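Paenibacillus xanthan lyase (Paenibacillus, PDB 6F2P) degrades the bacterial polysaccharide xanthan as a calcium-binding family 8 polysaccharide lyase, probably by beta-elimination beside a uronic acid unit. Local coordinates at residues 490-495 with 649-654; 655-660 with 680-685; 782-787 with 794-799. All blocks are in the same frame, centred on the assembly; numbering follows the deposited sequence.

How the interactions relate
Interactions 1 and 2 are neighbours, their centres 10 Å apart, and both use the seven-stranded antiparallel sheet of the C-terminal beta-sandwich domain. Strand 646-651 supplies one side of interaction 1 and strand 656-661, next to it in the sheet, one side of interaction 2; V649 O and G658 N, 2.8 Å apart, probably form one of the hydrogen bonds that join them. Interaction 1 ties this sheet through a calcium ion to the super-sandwich domain. Interaction 3 is a separate hairpin far down the chain, its centre 51 Å from interaction 1 and 44 Å from interaction 2. K794 gives its calcium a backbone oxygen, whereas the segments of interaction 1 supply only carboxylate oxygens to theirs.

Interaction 1 (490-495 with 649-654); sequences DDEIVA and VKETQL. With CA (calcium ion), chain B.
E651 sets its carboxylate across that of E492, the two planes 83° apart, with E651 OE1 3.4 Å from E492 OE2. These two acidic oxygens are drawn together by the calcium between them, to which E651 OE1 binds at 2.2 Å. E492 grips the ion with both oxygens: its CG lies between the backbone N and the carbonyl carbon (chi1 64°), and a bend at chi2 curls the carboxylate back, so that OE1 also accepts the N-H of D491. Its OE2 has a further partner in Y631 OH. D490 OD1 and D491 OD1 bind the ion at 2.5 and 2.4 Å, and Q636 completes the protein ligands. E651 OE2 accepts from L654 N, at a rather short modelled distance, and weakly from Q653 N; with OE1 on the calcium, these bonds probably help fix the carboxylate's rotation. L654 CD1 lies against D490 OD1 at 3.6 Å, an apolar flank to the acidic cluster. Farther along, V494 and V649 meet tip to tip, CG1 of V494 3.8 Å from CG2 of V649. The whole is an acidic calcium site at the junction of the super-sandwich and C-terminal beta-sandwich domains of a family 8 lyase.

Interaction 2 (655-660 with 680-685); sequences NVTGIN and VMTKET
V656 and M681 meet on one face of an antiparallel pair, strands 656-661 and 678-684, neighbours in the large sheet of the C-terminal beta-sandwich; N655 and V656 form a G1 beta bulge opposite E651. M681 runs out with CG anti to the backbone N (chi1 -179°) and then folds at chi3 (-78°), which carries CE over the backbone of G658, 3.9 Å from its CA, where no side chain intervenes. Its SD passes V656 CG1, also at 3.9 Å, while Y466 and V468 of strand 466-474 touch the same methionine. An alanine here would lose the thioether and methyl, and is likely to leave G658 and V656 without this apolar cover. The other methyl of V656, CG2, rests on K683 CD at 3.7 Å; a bend at chi2 brings the lysine's chain round, and its NZ is bonded to L654 O. Backbone bonds join T657 with T682 and I659 with V680 in both directions. On the opposite face T657 and T682 lie side by side, T682 OG1 between its backbone N and carbonyl carbon (chi1 68°), T657 OG1 anti to its carbonyl carbon, which lets both hydroxyls bond one water, 2.9 Å from T657 OG1 and 2.8 Å from T682 OG1.

Interaction 3 (782-787 with 794-799); sequences PVVYND and KKLGFN. With CA (calcium ion), chain C.
N786 OD1 accepts a hydrogen bond from K794 NZ at 2.6 Å, the ammonium nitrogen lying in the plane of the amide carbonyl. The two side chains run side by side and point the same way; K794 is extended until its last torsion (chi4 -61°), which turns NZ onto the amide oxygen, and its CB packs on V784 CG1. On the other face of the hairpin K795 NZ makes a salt bridge with D787 OD2 at 2.7 Å, approaching on the anti side and 20° out of the carboxylate plane. D787 OD1 takes the N-H of N789, so both oxygens are engaged and the carboxylate's rotation is fixed at the turn. The methylenes of K795 are used too, CE lying 4.0 Å from Y785 CB. The Y785 ring presents an edge to G797, CE2 to CA 4.1 Å, and V783 CG1 sits over one of its faces, toward the rim. On the face that carries V784 and K794, L796 CD1 packs on V784 CG2 at 3.6 Å and on P782 CB at 3.8 Å. Paired backbone bonds link V783 with G797 and Y785 with K795. K794 also gives its carbonyl O to a calcium ion, at 2.4 Å, with E769, E771, S791 and D894 completing the protein ligands; the ion thus joins the start of strand 794-798 to E769 at the end of strand 768-769 and D894 on strand 891-900. Strand 794-798 lies between its hairpin mate 783-786 and strand 891-900, while L796 and F798 reach across to F809 of strand 806-813, in another sheet.

Interaction 1 (490-495 with 649-654)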
loop_
_atom_site.group_PDB
_atom_site.type_symbol
_atom_site.label_atom_id
_atom_site.label_comp_id
_atom_site.label_asym_id
_atom_site.label_seq_id
_atom_site.Cartn_x
_atom_site.Cartn_y
_atom_site.Cartn_z
ATOM N N ASP A 490 7.885 -18.705 6.615
ATOM C CA ASP A 490 9.317 -18.983 6.479
ATOM C C ASP A 490 9.669 -19.824 5.247
ATOM O O ASP A 490 10.698 -19.596 4.623
ATOM C CB ASP A 490 9.910 -19.597 7.758
ATOM C CG ASP A 490 9.166 -20.826 8.210
ATOM O OD1 ASP A 490 7.982 -20.945 7.859
ATOM O OD2 ASP A 490 9.755 -21.673 8.918
ATOM N N ASP A 491 8.824 -20.788 4.898
ATOM C CA ASP A 491 9.121 -21.675 3.778
ATOM C C ASP A 491 7.854 -22.119 3.066
ATOM O O ASP A 491 7.870 -23.087 2.321
ATOM C CB ASP A 491 9.927 -22.899 4.237
ATOM C CG ASP A 491 9.214 -23.712 5.316
ATOM O OD1 ASP A 491 8.115 -23.315 5.759
ATOM O OD2 ASP A 491 9.782 -24.735 5.752
ATOM N N GLU A 492 6.755 -21.417 3.305
ATOM C CA GLU A 492 5.518 -21.707 2.596
ATOM C C GLU A 492 4.770 -20.429 2.283
ATOM O O GLU A 492 4.939 -19.418 2.966
ATOM C CB GLU A 492 4.608 -22.637 3.408
ATOM C CG GLU A 492 4.113 -22.057 4.720
ATOM C CD GLU A 492 5.022 -22.403 5.890
ATOM O OE1 GLU A 492 5.934 -21.602 6.177
ATOM O OE2 GLU A 492 4.833 -23.472 6.523
ATOM N N ILE A 493 3.952 -20.487 1.237
ATOM C CA ILE A 493 2.982 -19.441 0.954
ATOM C C ILE A 493 1.589 -20.047 0.921
ATOM O O ILE A 493 1.337 -20.996 0.183
ATOM C CB ILE A 493 3.238 -18.762 -0.397
ATOM C CG1 ILE A 493 4.604 -18.079 -0.397
ATOM C CG2 ILE A 493 2.142 -17.755 -0.690
ATOM C CD1 ILE A 493 5.577 -18.698 -1.355
ATOM N N VAL A 494 0.685 -19.521 1.733
ATOM C CA VAL A 494 -0.685 -20.001 1.686
ATOM C C VAL A 494 -1.515 -19.021 0.874
ATOM O O VAL A 494 -1.453 -17.807 1.100
ATOM C CB VAL A 494 -1.294 -20.164 3.092
ATOM C CG1 VAL A 494 -2.726 -20.676 2.994
ATOM C CG2 VAL A 494 -0.437 -21.104 3.941
ATOM N N ALA A 495 -2.278 -19.549 -0.078
ATOM C CA ALA A 495 -3.162 -18.735 -0.904
ATOM C C ALA A 495 -4.613 -19.136 -0.652
ATOM O O ALA A 495 -4.962 -20.316 -0.753
ATOM C CB ALA A 495 -2.809 -18.893 -2.382
ATOM N N VAL A 649 -4.834 -17.420 8.526
ATOM C CA VAL A 649 -3.932 -18.560 8.548
ATOM C C VAL A 649 -2.916 -18.386 9.674
ATOM O O VAL A 649 -2.389 -17.288 9.892
ATOM C CB VAL A 649 -3.193 -18.704 7.202
ATOM C CG1 VAL A 649 -2.152 -19.837 7.258
ATOM C CG2 VAL A 649 -4.182 -18.927 6.082
ATOM N N LYS A 650 -2.663 -19.468 10.400
ATOM C CA LYS A 650 -1.647 -19.482 11.443
ATOM C C LYS A 650 -0.569 -20.507 11.095
ATOM O O LYS A 650 -0.875 -21.647 10.774
ATOM C CB LYS A 650 -2.275 -19.804 12.807
ATOM C CG LYS A 650 -1.258 -20.123 13.915
ATOM C CD LYS A 650 -1.861 -19.963 15.308
ATOM C CE LYS A 650 -0.792 -20.089 16.410
ATOM N NZ LYS A 650 -1.300 -19.711 17.776
ATOM N N GLU A 651 0.687 -20.087 11.133
ATOM C CA GLU A 651 1.797 -21.018 10.999
ATOM C C GLU A 651 2.158 -21.455 12.409
ATOM O O GLU A 651 2.654 -20.652 13.197
ATOM C CB GLU A 651 2.985 -20.332 10.333
ATOM C CG GLU A 651 3.859 -21.253 9.489
ATOM C CD GLU A 651 4.960 -21.947 10.289
ATOM O OE1 GLU A 651 5.736 -22.701 9.668
ATOM O OE2 GLU A 651 5.054 -21.743 11.524
ATOM N N THR A 652 1.906 -22.721 12.726
ATOM C CA THR A 652 1.986 -23.193 14.112
ATOM C C THR A 652 3.397 -23.429 14.644
ATOM O O THR A 652 3.581 -23.598 15.850
ATOM C CB THR A 652 1.154 -24.464 14.323
ATOM O OG1 THR A 652 1.660 -25.513 13.483
ATOM C CG2 THR A 652 -0.314 -24.194 13.997
ATOM N N GLN A 653 4.384 -23.453 13.758
ATOM C CA GLN A 653 5.771 -23.546 14.189
ATOM C C GLN A 653 6.237 -22.174 14.638
ATOM O O GLN A 653 6.847 -22.027 15.696
ATOM C CB GLN A 653 6.667 -24.009 13.041
ATOM C CG GLN A 653 6.268 -25.330 12.434
ATOM C CD GLN A 653 6.993 -26.497 13.067
ATOM O OE1 GLN A 653 7.846 -27.126 12.432
ATOM N NE2 GLN A 653 6.659 -26.799 14.324
ATOM N N LEU A 654 5.954 -21.168 13.817
ATOM C CA LEU A 654 6.401 -19.802 14.075
ATOM C C LEU A 654 5.505 -19.096 15.091
ATOM O O LEU A 654 5.873 -18.058 15.656
ATOM C CB LEU A 654 6.393 -19.004 12.773
ATOM C CG LEU A 654 7.371 -19.400 11.671
ATOM C CD1 LEU A 654 7.122 -18.551 10.436
ATOM C CD2 LEU A 654 8.783 -19.208 12.170
HETATM CA CA CA B . 6.934 -23.203 7.849
#

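Interaction 2 (655-660 with 680-685)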
loop_
_atom_site.group_PDB
_atom_site.type_symbol
_atom_site.label_atom_id
_atom_site.label_comp_id
_atom_site.label_asym_id
_atom_site.label_seq_id
_atom_site.Cartn_x
_atom_site.Cartn_y
_atom_site.Cartn_z
ATOM N N ASN A 655 4.326 -19.662 15.310
ATOM C CA ASN A 655 3.267 -18.973 16.034
ATOM C C ASN A 655 3.022 -17.566 15.485
ATOM O O ASN A 655 2.853 -16.598 16.233
ATOM C CB ASN A 655 3.552 -18.978 17.536
ATOM C CG ASN A 655 3.574 -20.382 18.103
ATOM O OD1 ASN A 655 2.603 -21.134 17.956
ATOM N ND2 ASN A 655 4.695 -20.761 18.720
ATOM N N VAL A 656 3.020 -17.477 14.156
ATOM C CA VAL A 656 2.678 -16.253 13.443
ATOM C C VAL A 656 1.316 -16.436 12.791
ATOM O O VAL A 656 1.073 -17.441 12.118
ATOM C CB VAL A 656 3.705 -15.932 12.352
ATOM C CG1 VAL A 656 3.179 -14.832 11.435
ATOM C CG2 VAL A 656 5.035 -15.535 12.972
ATOM N N THR A 657 0.419 -15.481 13.009
ATOM C CA THR A 657 -0.910 -15.551 12.420
ATOM C C THR A 657 -1.125 -14.345 11.524
ATOM O O THR A 657 -0.762 -13.230 11.883
ATOM C CB THR A 657 -2.010 -15.565 13.502
ATOM O OG1 THR A 657 -1.700 -16.544 14.510
ATOM C CG2 THR A 657 -3.356 -15.871 12.889
ATOM N N GLY A 658 -1.697 -14.571 10.347
ATOM C CA GLY A 658 -2.069 -13.483 9.460
ATOM C C GLY A 658 -3.574 -13.482 9.262
ATOM O O GLY A 658 -4.190 -14.545 9.107
ATOM N N ILE A 659 -4.181 -12.297 9.281
ATOM C CA ILE A 659 -5.621 -12.181 9.084
ATOM C C ILE A 659 -5.999 -11.003 8.195
ATOM O O ILE A 659 -5.539 -9.888 8.418
ATOM C CB ILE A 659 -6.350 -11.947 10.406
ATOM C CG1 ILE A 659 -5.913 -12.960 11.471
ATOM C CG2 ILE A 659 -7.861 -11.967 10.176
ATOM C CD1 ILE A 659 -6.517 -12.709 12.841
ATOM N N ASN A 660 -6.847 -11.248 7.197
ATOM C CA ASN A 660 -7.466 -10.165 6.449
ATOM C C ASN A 660 -8.947 -10.012 6.821
ATOM O O ASN A 660 -9.718 -10.967 6.733
ATOM C CB ASN A 660 -7.313 -10.377 4.943
ATOM C CG ASN A 660 -5.867 -10.234 4.464
ATOM O OD1 ASN A 660 -5.067 -9.513 5.065
ATOM N ND2 ASN A 660 -5.535 -10.919 3.365
ATOM N N VAL A 680 -3.971 -7.805 9.345
ATOM C CA VAL A 680 -3.402 -7.941 10.680
ATOM C C VAL A 680 -2.480 -9.147 10.753
ATOM O O VAL A 680 -2.774 -10.187 10.161
ATOM C CB VAL A 680 -4.520 -8.102 11.720
ATOM C CG1 VAL A 680 -3.954 -8.247 13.123
ATOM C CG2 VAL A 680 -5.477 -6.927 11.631
ATOM N N MET A 681 -1.358 -9.006 11.456
ATOM C CA MET A 681 -0.462 -10.134 11.682
ATOM C C MET A 681 0.009 -10.163 13.135
ATOM O O MET A 681 0.355 -9.128 13.694
ATOM C CB MET A 681 0.714 -10.101 10.703
ATOM C CG MET A 681 1.691 -11.257 10.858
ATOM S SD MET A 681 2.688 -11.577 9.378
ATOM C CE MET A 681 1.485 -12.457 8.392
ATOM N N THR A 682 -0.008 -11.347 13.749
ATOM C CA THR A 682 0.411 -11.506 15.141
ATOM C C THR A 682 1.615 -12.439 15.271
ATOM O O THR A 682 1.754 -13.407 14.523
ATOM C CB THR A 682 -0.738 -12.047 16.032
ATOM O OG1 THR A 682 -1.047 -13.399 15.663
ATOM C CG2 THR A 682 -2.001 -11.177 15.906
ATOM N N LYS A 683 2.492 -12.125 16.217
ATOM C CA LYS A 683 3.584 -13.016 16.594
ATOM C C LYS A 683 3.553 -13.250 18.107
ATOM O O LYS A 683 3.634 -12.301 18.896
ATOM C CB LYS A 683 4.931 -12.428 16.170
ATOM C CG LYS A 683 6.141 -13.089 16.809
ATOM C CD LYS A 683 6.449 -14.452 16.208
ATOM C CE LYS A 683 7.386 -15.263 17.121
ATOM N NZ LYS A 683 8.191 -16.287 16.370
ATOM N N GLU A 684 3.409 -14.511 18.509
ATOM C CA GLU A 684 3.390 -14.869 19.923
ATOM C C GLU A 684 4.640 -15.639 20.356
ATOM O O GLU A 684 5.143 -16.499 19.637
ATOM C CB GLU A 684 2.141 -15.685 20.258
ATOM C CG GLU A 684 2.115 -16.178 21.699
ATOM C CD GLU A 684 0.766 -16.731 22.125
ATOM O OE1 GLU A 684 -0.115 -16.933 21.257
ATOM O OE2 GLU A 684 0.596 -16.966 23.339
ATOM N N THR A 685 5.152 -15.298 21.530
ATOM C CA THR A 685 6.223 -16.053 22.161
ATOM C C THR A 685 5.837 -16.276 23.625
ATOM O O THR A 685 4.766 -15.845 24.064
ATOM C CB THR A 685 7.563 -15.299 22.112
ATOM O OG1 THR A 685 7.552 -14.243 23.085
ATOM C CG2 THR A 685 7.802 -14.719 20.740
HETATM O O HOH W 1 0.478 -15.674 16.293
#

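Interaction 3 (782-787 with 794-799)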
loop_
_atom_site.group_PDB
_atom_site.type_symbol
_atom_site.label_atom_id
_atom_site.label_comp_id
_atom_site.label_asym_id
_atom_site.label_seq_id
_atom_site.Cartn_x
_atom_site.Cartn_y
_atom_site.Cartn_z
ATOM N N PRO A 782 -13.987 23.316 3.256
ATOM C CA PRO A 782 -14.096 24.271 4.362
ATOM C C PRO A 782 -12.745 24.906 4.681
ATOM O O PRO A 782 -11.701 24.343 4.345
ATOM C CB PRO A 782 -14.546 23.388 5.522
ATOM C CG PRO A 782 -13.897 22.078 5.239
ATOM C CD PRO A 782 -13.880 21.928 3.738
ATOM N N VAL A 783 -12.771 26.073 5.318
ATOM C CA VAL A 783 -11.550 26.752 5.736
ATOM C C VAL A 783 -11.634 27.062 7.232
ATOM O O VAL A 783 -12.705 27.404 7.740
ATOM C CB VAL A 783 -11.350 28.070 4.957
ATOM C CG1 VAL A 783 -10.044 28.744 5.358
ATOM C CG2 VAL A 783 -11.397 27.818 3.464
ATOM N N VAL A 784 -10.509 26.936 7.931
ATOM C CA VAL A 784 -10.438 27.280 9.348
ATOM C C VAL A 784 -10.110 28.762 9.533
ATOM O O VAL A 784 -9.157 29.273 8.945
ATOM C CB VAL A 784 -9.368 26.439 10.075
ATOM C CG1 VAL A 784 -9.189 26.916 11.500
ATOM C CG2 VAL A 784 -9.731 24.965 10.041
ATOM N N TYR A 785 -10.904 29.452 10.344
ATOM C CA TYR A 785 -10.618 30.837 10.693
ATOM C C TYR A 785 -10.320 30.964 12.183
ATOM O O TYR A 785 -10.821 30.182 12.994
ATOM C CB TYR A 785 -11.801 31.725 10.337
ATOM C CG TYR A 785 -12.157 31.717 8.873
ATOM C CD1 TYR A 785 -11.414 32.449 7.957
ATOM C CD2 TYR A 785 -13.245 30.991 8.406
ATOM C CE1 TYR A 785 -11.738 32.451 6.606
ATOM C CE2 TYR A 785 -13.583 30.990 7.062
ATOM C CZ TYR A 785 -12.821 31.721 6.165
ATOM O OH TYR A 785 -13.145 31.721 4.824
ATOM N N ASN A 786 -9.502 31.943 12.547
ATOM C CA ASN A 786 -9.242 32.204 13.958
ATOM C C ASN A 786 -10.300 33.117 14.571
ATOM O O ASN A 786 -10.879 33.971 13.884
ATOM C CB ASN A 786 -7.844 32.783 14.157
ATOM C CG ASN A 786 -6.761 31.852 13.664
ATOM O OD1 ASN A 786 -6.858 30.633 13.819
ATOM N ND2 ASN A 786 -5.726 32.418 13.051
ATOM N N ASP A 787 -10.544 32.920 15.863
ATOM C CA ASP A 787 -11.615 33.611 16.571
ATOM C C ASP A 787 -11.466 33.340 18.064
ATOM O O ASP A 787 -11.632 32.205 18.514
ATOM C CB ASP A 787 -12.978 33.120 16.067
ATOM C CG ASP A 787 -14.145 33.952 16.595
ATOM O OD1 ASP A 787 -14.031 34.529 17.697
ATOM O OD2 ASP A 787 -15.187 34.020 15.903
ATOM N N LYS A 794 -10.444 28.522 17.284
ATOM C CA LYS A 794 -10.628 28.287 15.857
ATOM C C LYS A 794 -12.035 27.805 15.545
ATOM O O LYS A 794 -12.642 27.073 16.323
ATOM C CB LYS A 794 -9.605 27.272 15.339
ATOM C CG LYS A 794 -8.154 27.728 15.429
ATOM C CD LYS A 794 -7.205 26.648 14.934
ATOM C CE LYS A 794 -5.765 27.138 14.948
ATOM N NZ LYS A 794 -5.582 28.325 14.064
ATOM N N LYS A 795 -12.553 28.224 14.400
ATOM C CA LYS A 795 -13.835 27.732 13.922
ATOM C C LYS A 795 -13.673 27.223 12.483
ATOM O O LYS A 795 -12.721 27.594 11.792
ATOM C CB LYS A 795 -14.891 28.835 14.003
ATOM C CG LYS A 795 -14.557 30.056 13.169
ATOM C CD LYS A 795 -15.419 31.260 13.521
ATOM C CE LYS A 795 -15.048 32.450 12.643
ATOM N NZ LYS A 795 -15.424 33.744 13.257
ATOM N N LEU A 796 -14.587 26.364 12.039
ATOM C CA LEU A 796 -14.523 25.819 10.686
ATOM C C LEU A 796 -15.613 26.420 9.813
ATOM O O LEU A 796 -16.805 26.198 10.049
ATOM C CB LEU A 796 -14.641 24.290 10.692
ATOM C CG LEU A 796 -14.354 23.638 9.336
ATOM C CD1 LEU A 796 -12.951 23.988 8.897
ATOM C CD2 LEU A 796 -14.547 22.131 9.364
ATOM N N GLY A 797 -15.198 27.184 8.806
ATOM C CA GLY A 797 -16.131 27.850 7.918
ATOM C C GLY A 797 -16.456 26.973 6.735
ATOM O O GLY A 797 -15.608 26.730 5.886
ATOM N N PHE A 798 -17.684 26.471 6.692
ATOM C CA PHE A 798 -18.147 25.726 5.534
ATOM C C PHE A 798 -18.254 26.715 4.387
ATOM O O PHE A 798 -18.509 27.896 4.611
ATOM C CB PHE A 798 -19.524 25.110 5.787
ATOM C CG PHE A 798 -19.507 23.924 6.704
ATOM C CD1 PHE A 798 -18.481 23.745 7.629
ATOM C CD2 PHE A 798 -20.521 22.978 6.642
ATOM C CE1 PHE A 798 -18.471 22.645 8.485
ATOM C CE2 PHE A 798 -20.520 21.872 7.489
ATOM C CZ PHE A 798 -19.493 21.705 8.413
ATOM N N ASN A 799 -18.062 26.236 3.164
ATOM C CA ASN A 799 -18.211 27.082 1.984
ATOM C C ASN A 799 -19.319 26.582 1.076
ATOM O O ASN A 799 -19.352 26.905 -0.108
ATOM C CB ASN A 799 -16.897 27.165 1.220
ATOM C CG ASN A 799 -15.897 28.061 1.907
ATOM O OD1 ASN A 799 -16.188 29.223 2.191
ATOM N ND2 ASN A 799 -14.717 27.522 2.204
HETATM CA CA CA C . -13.053 25.058 17.623
#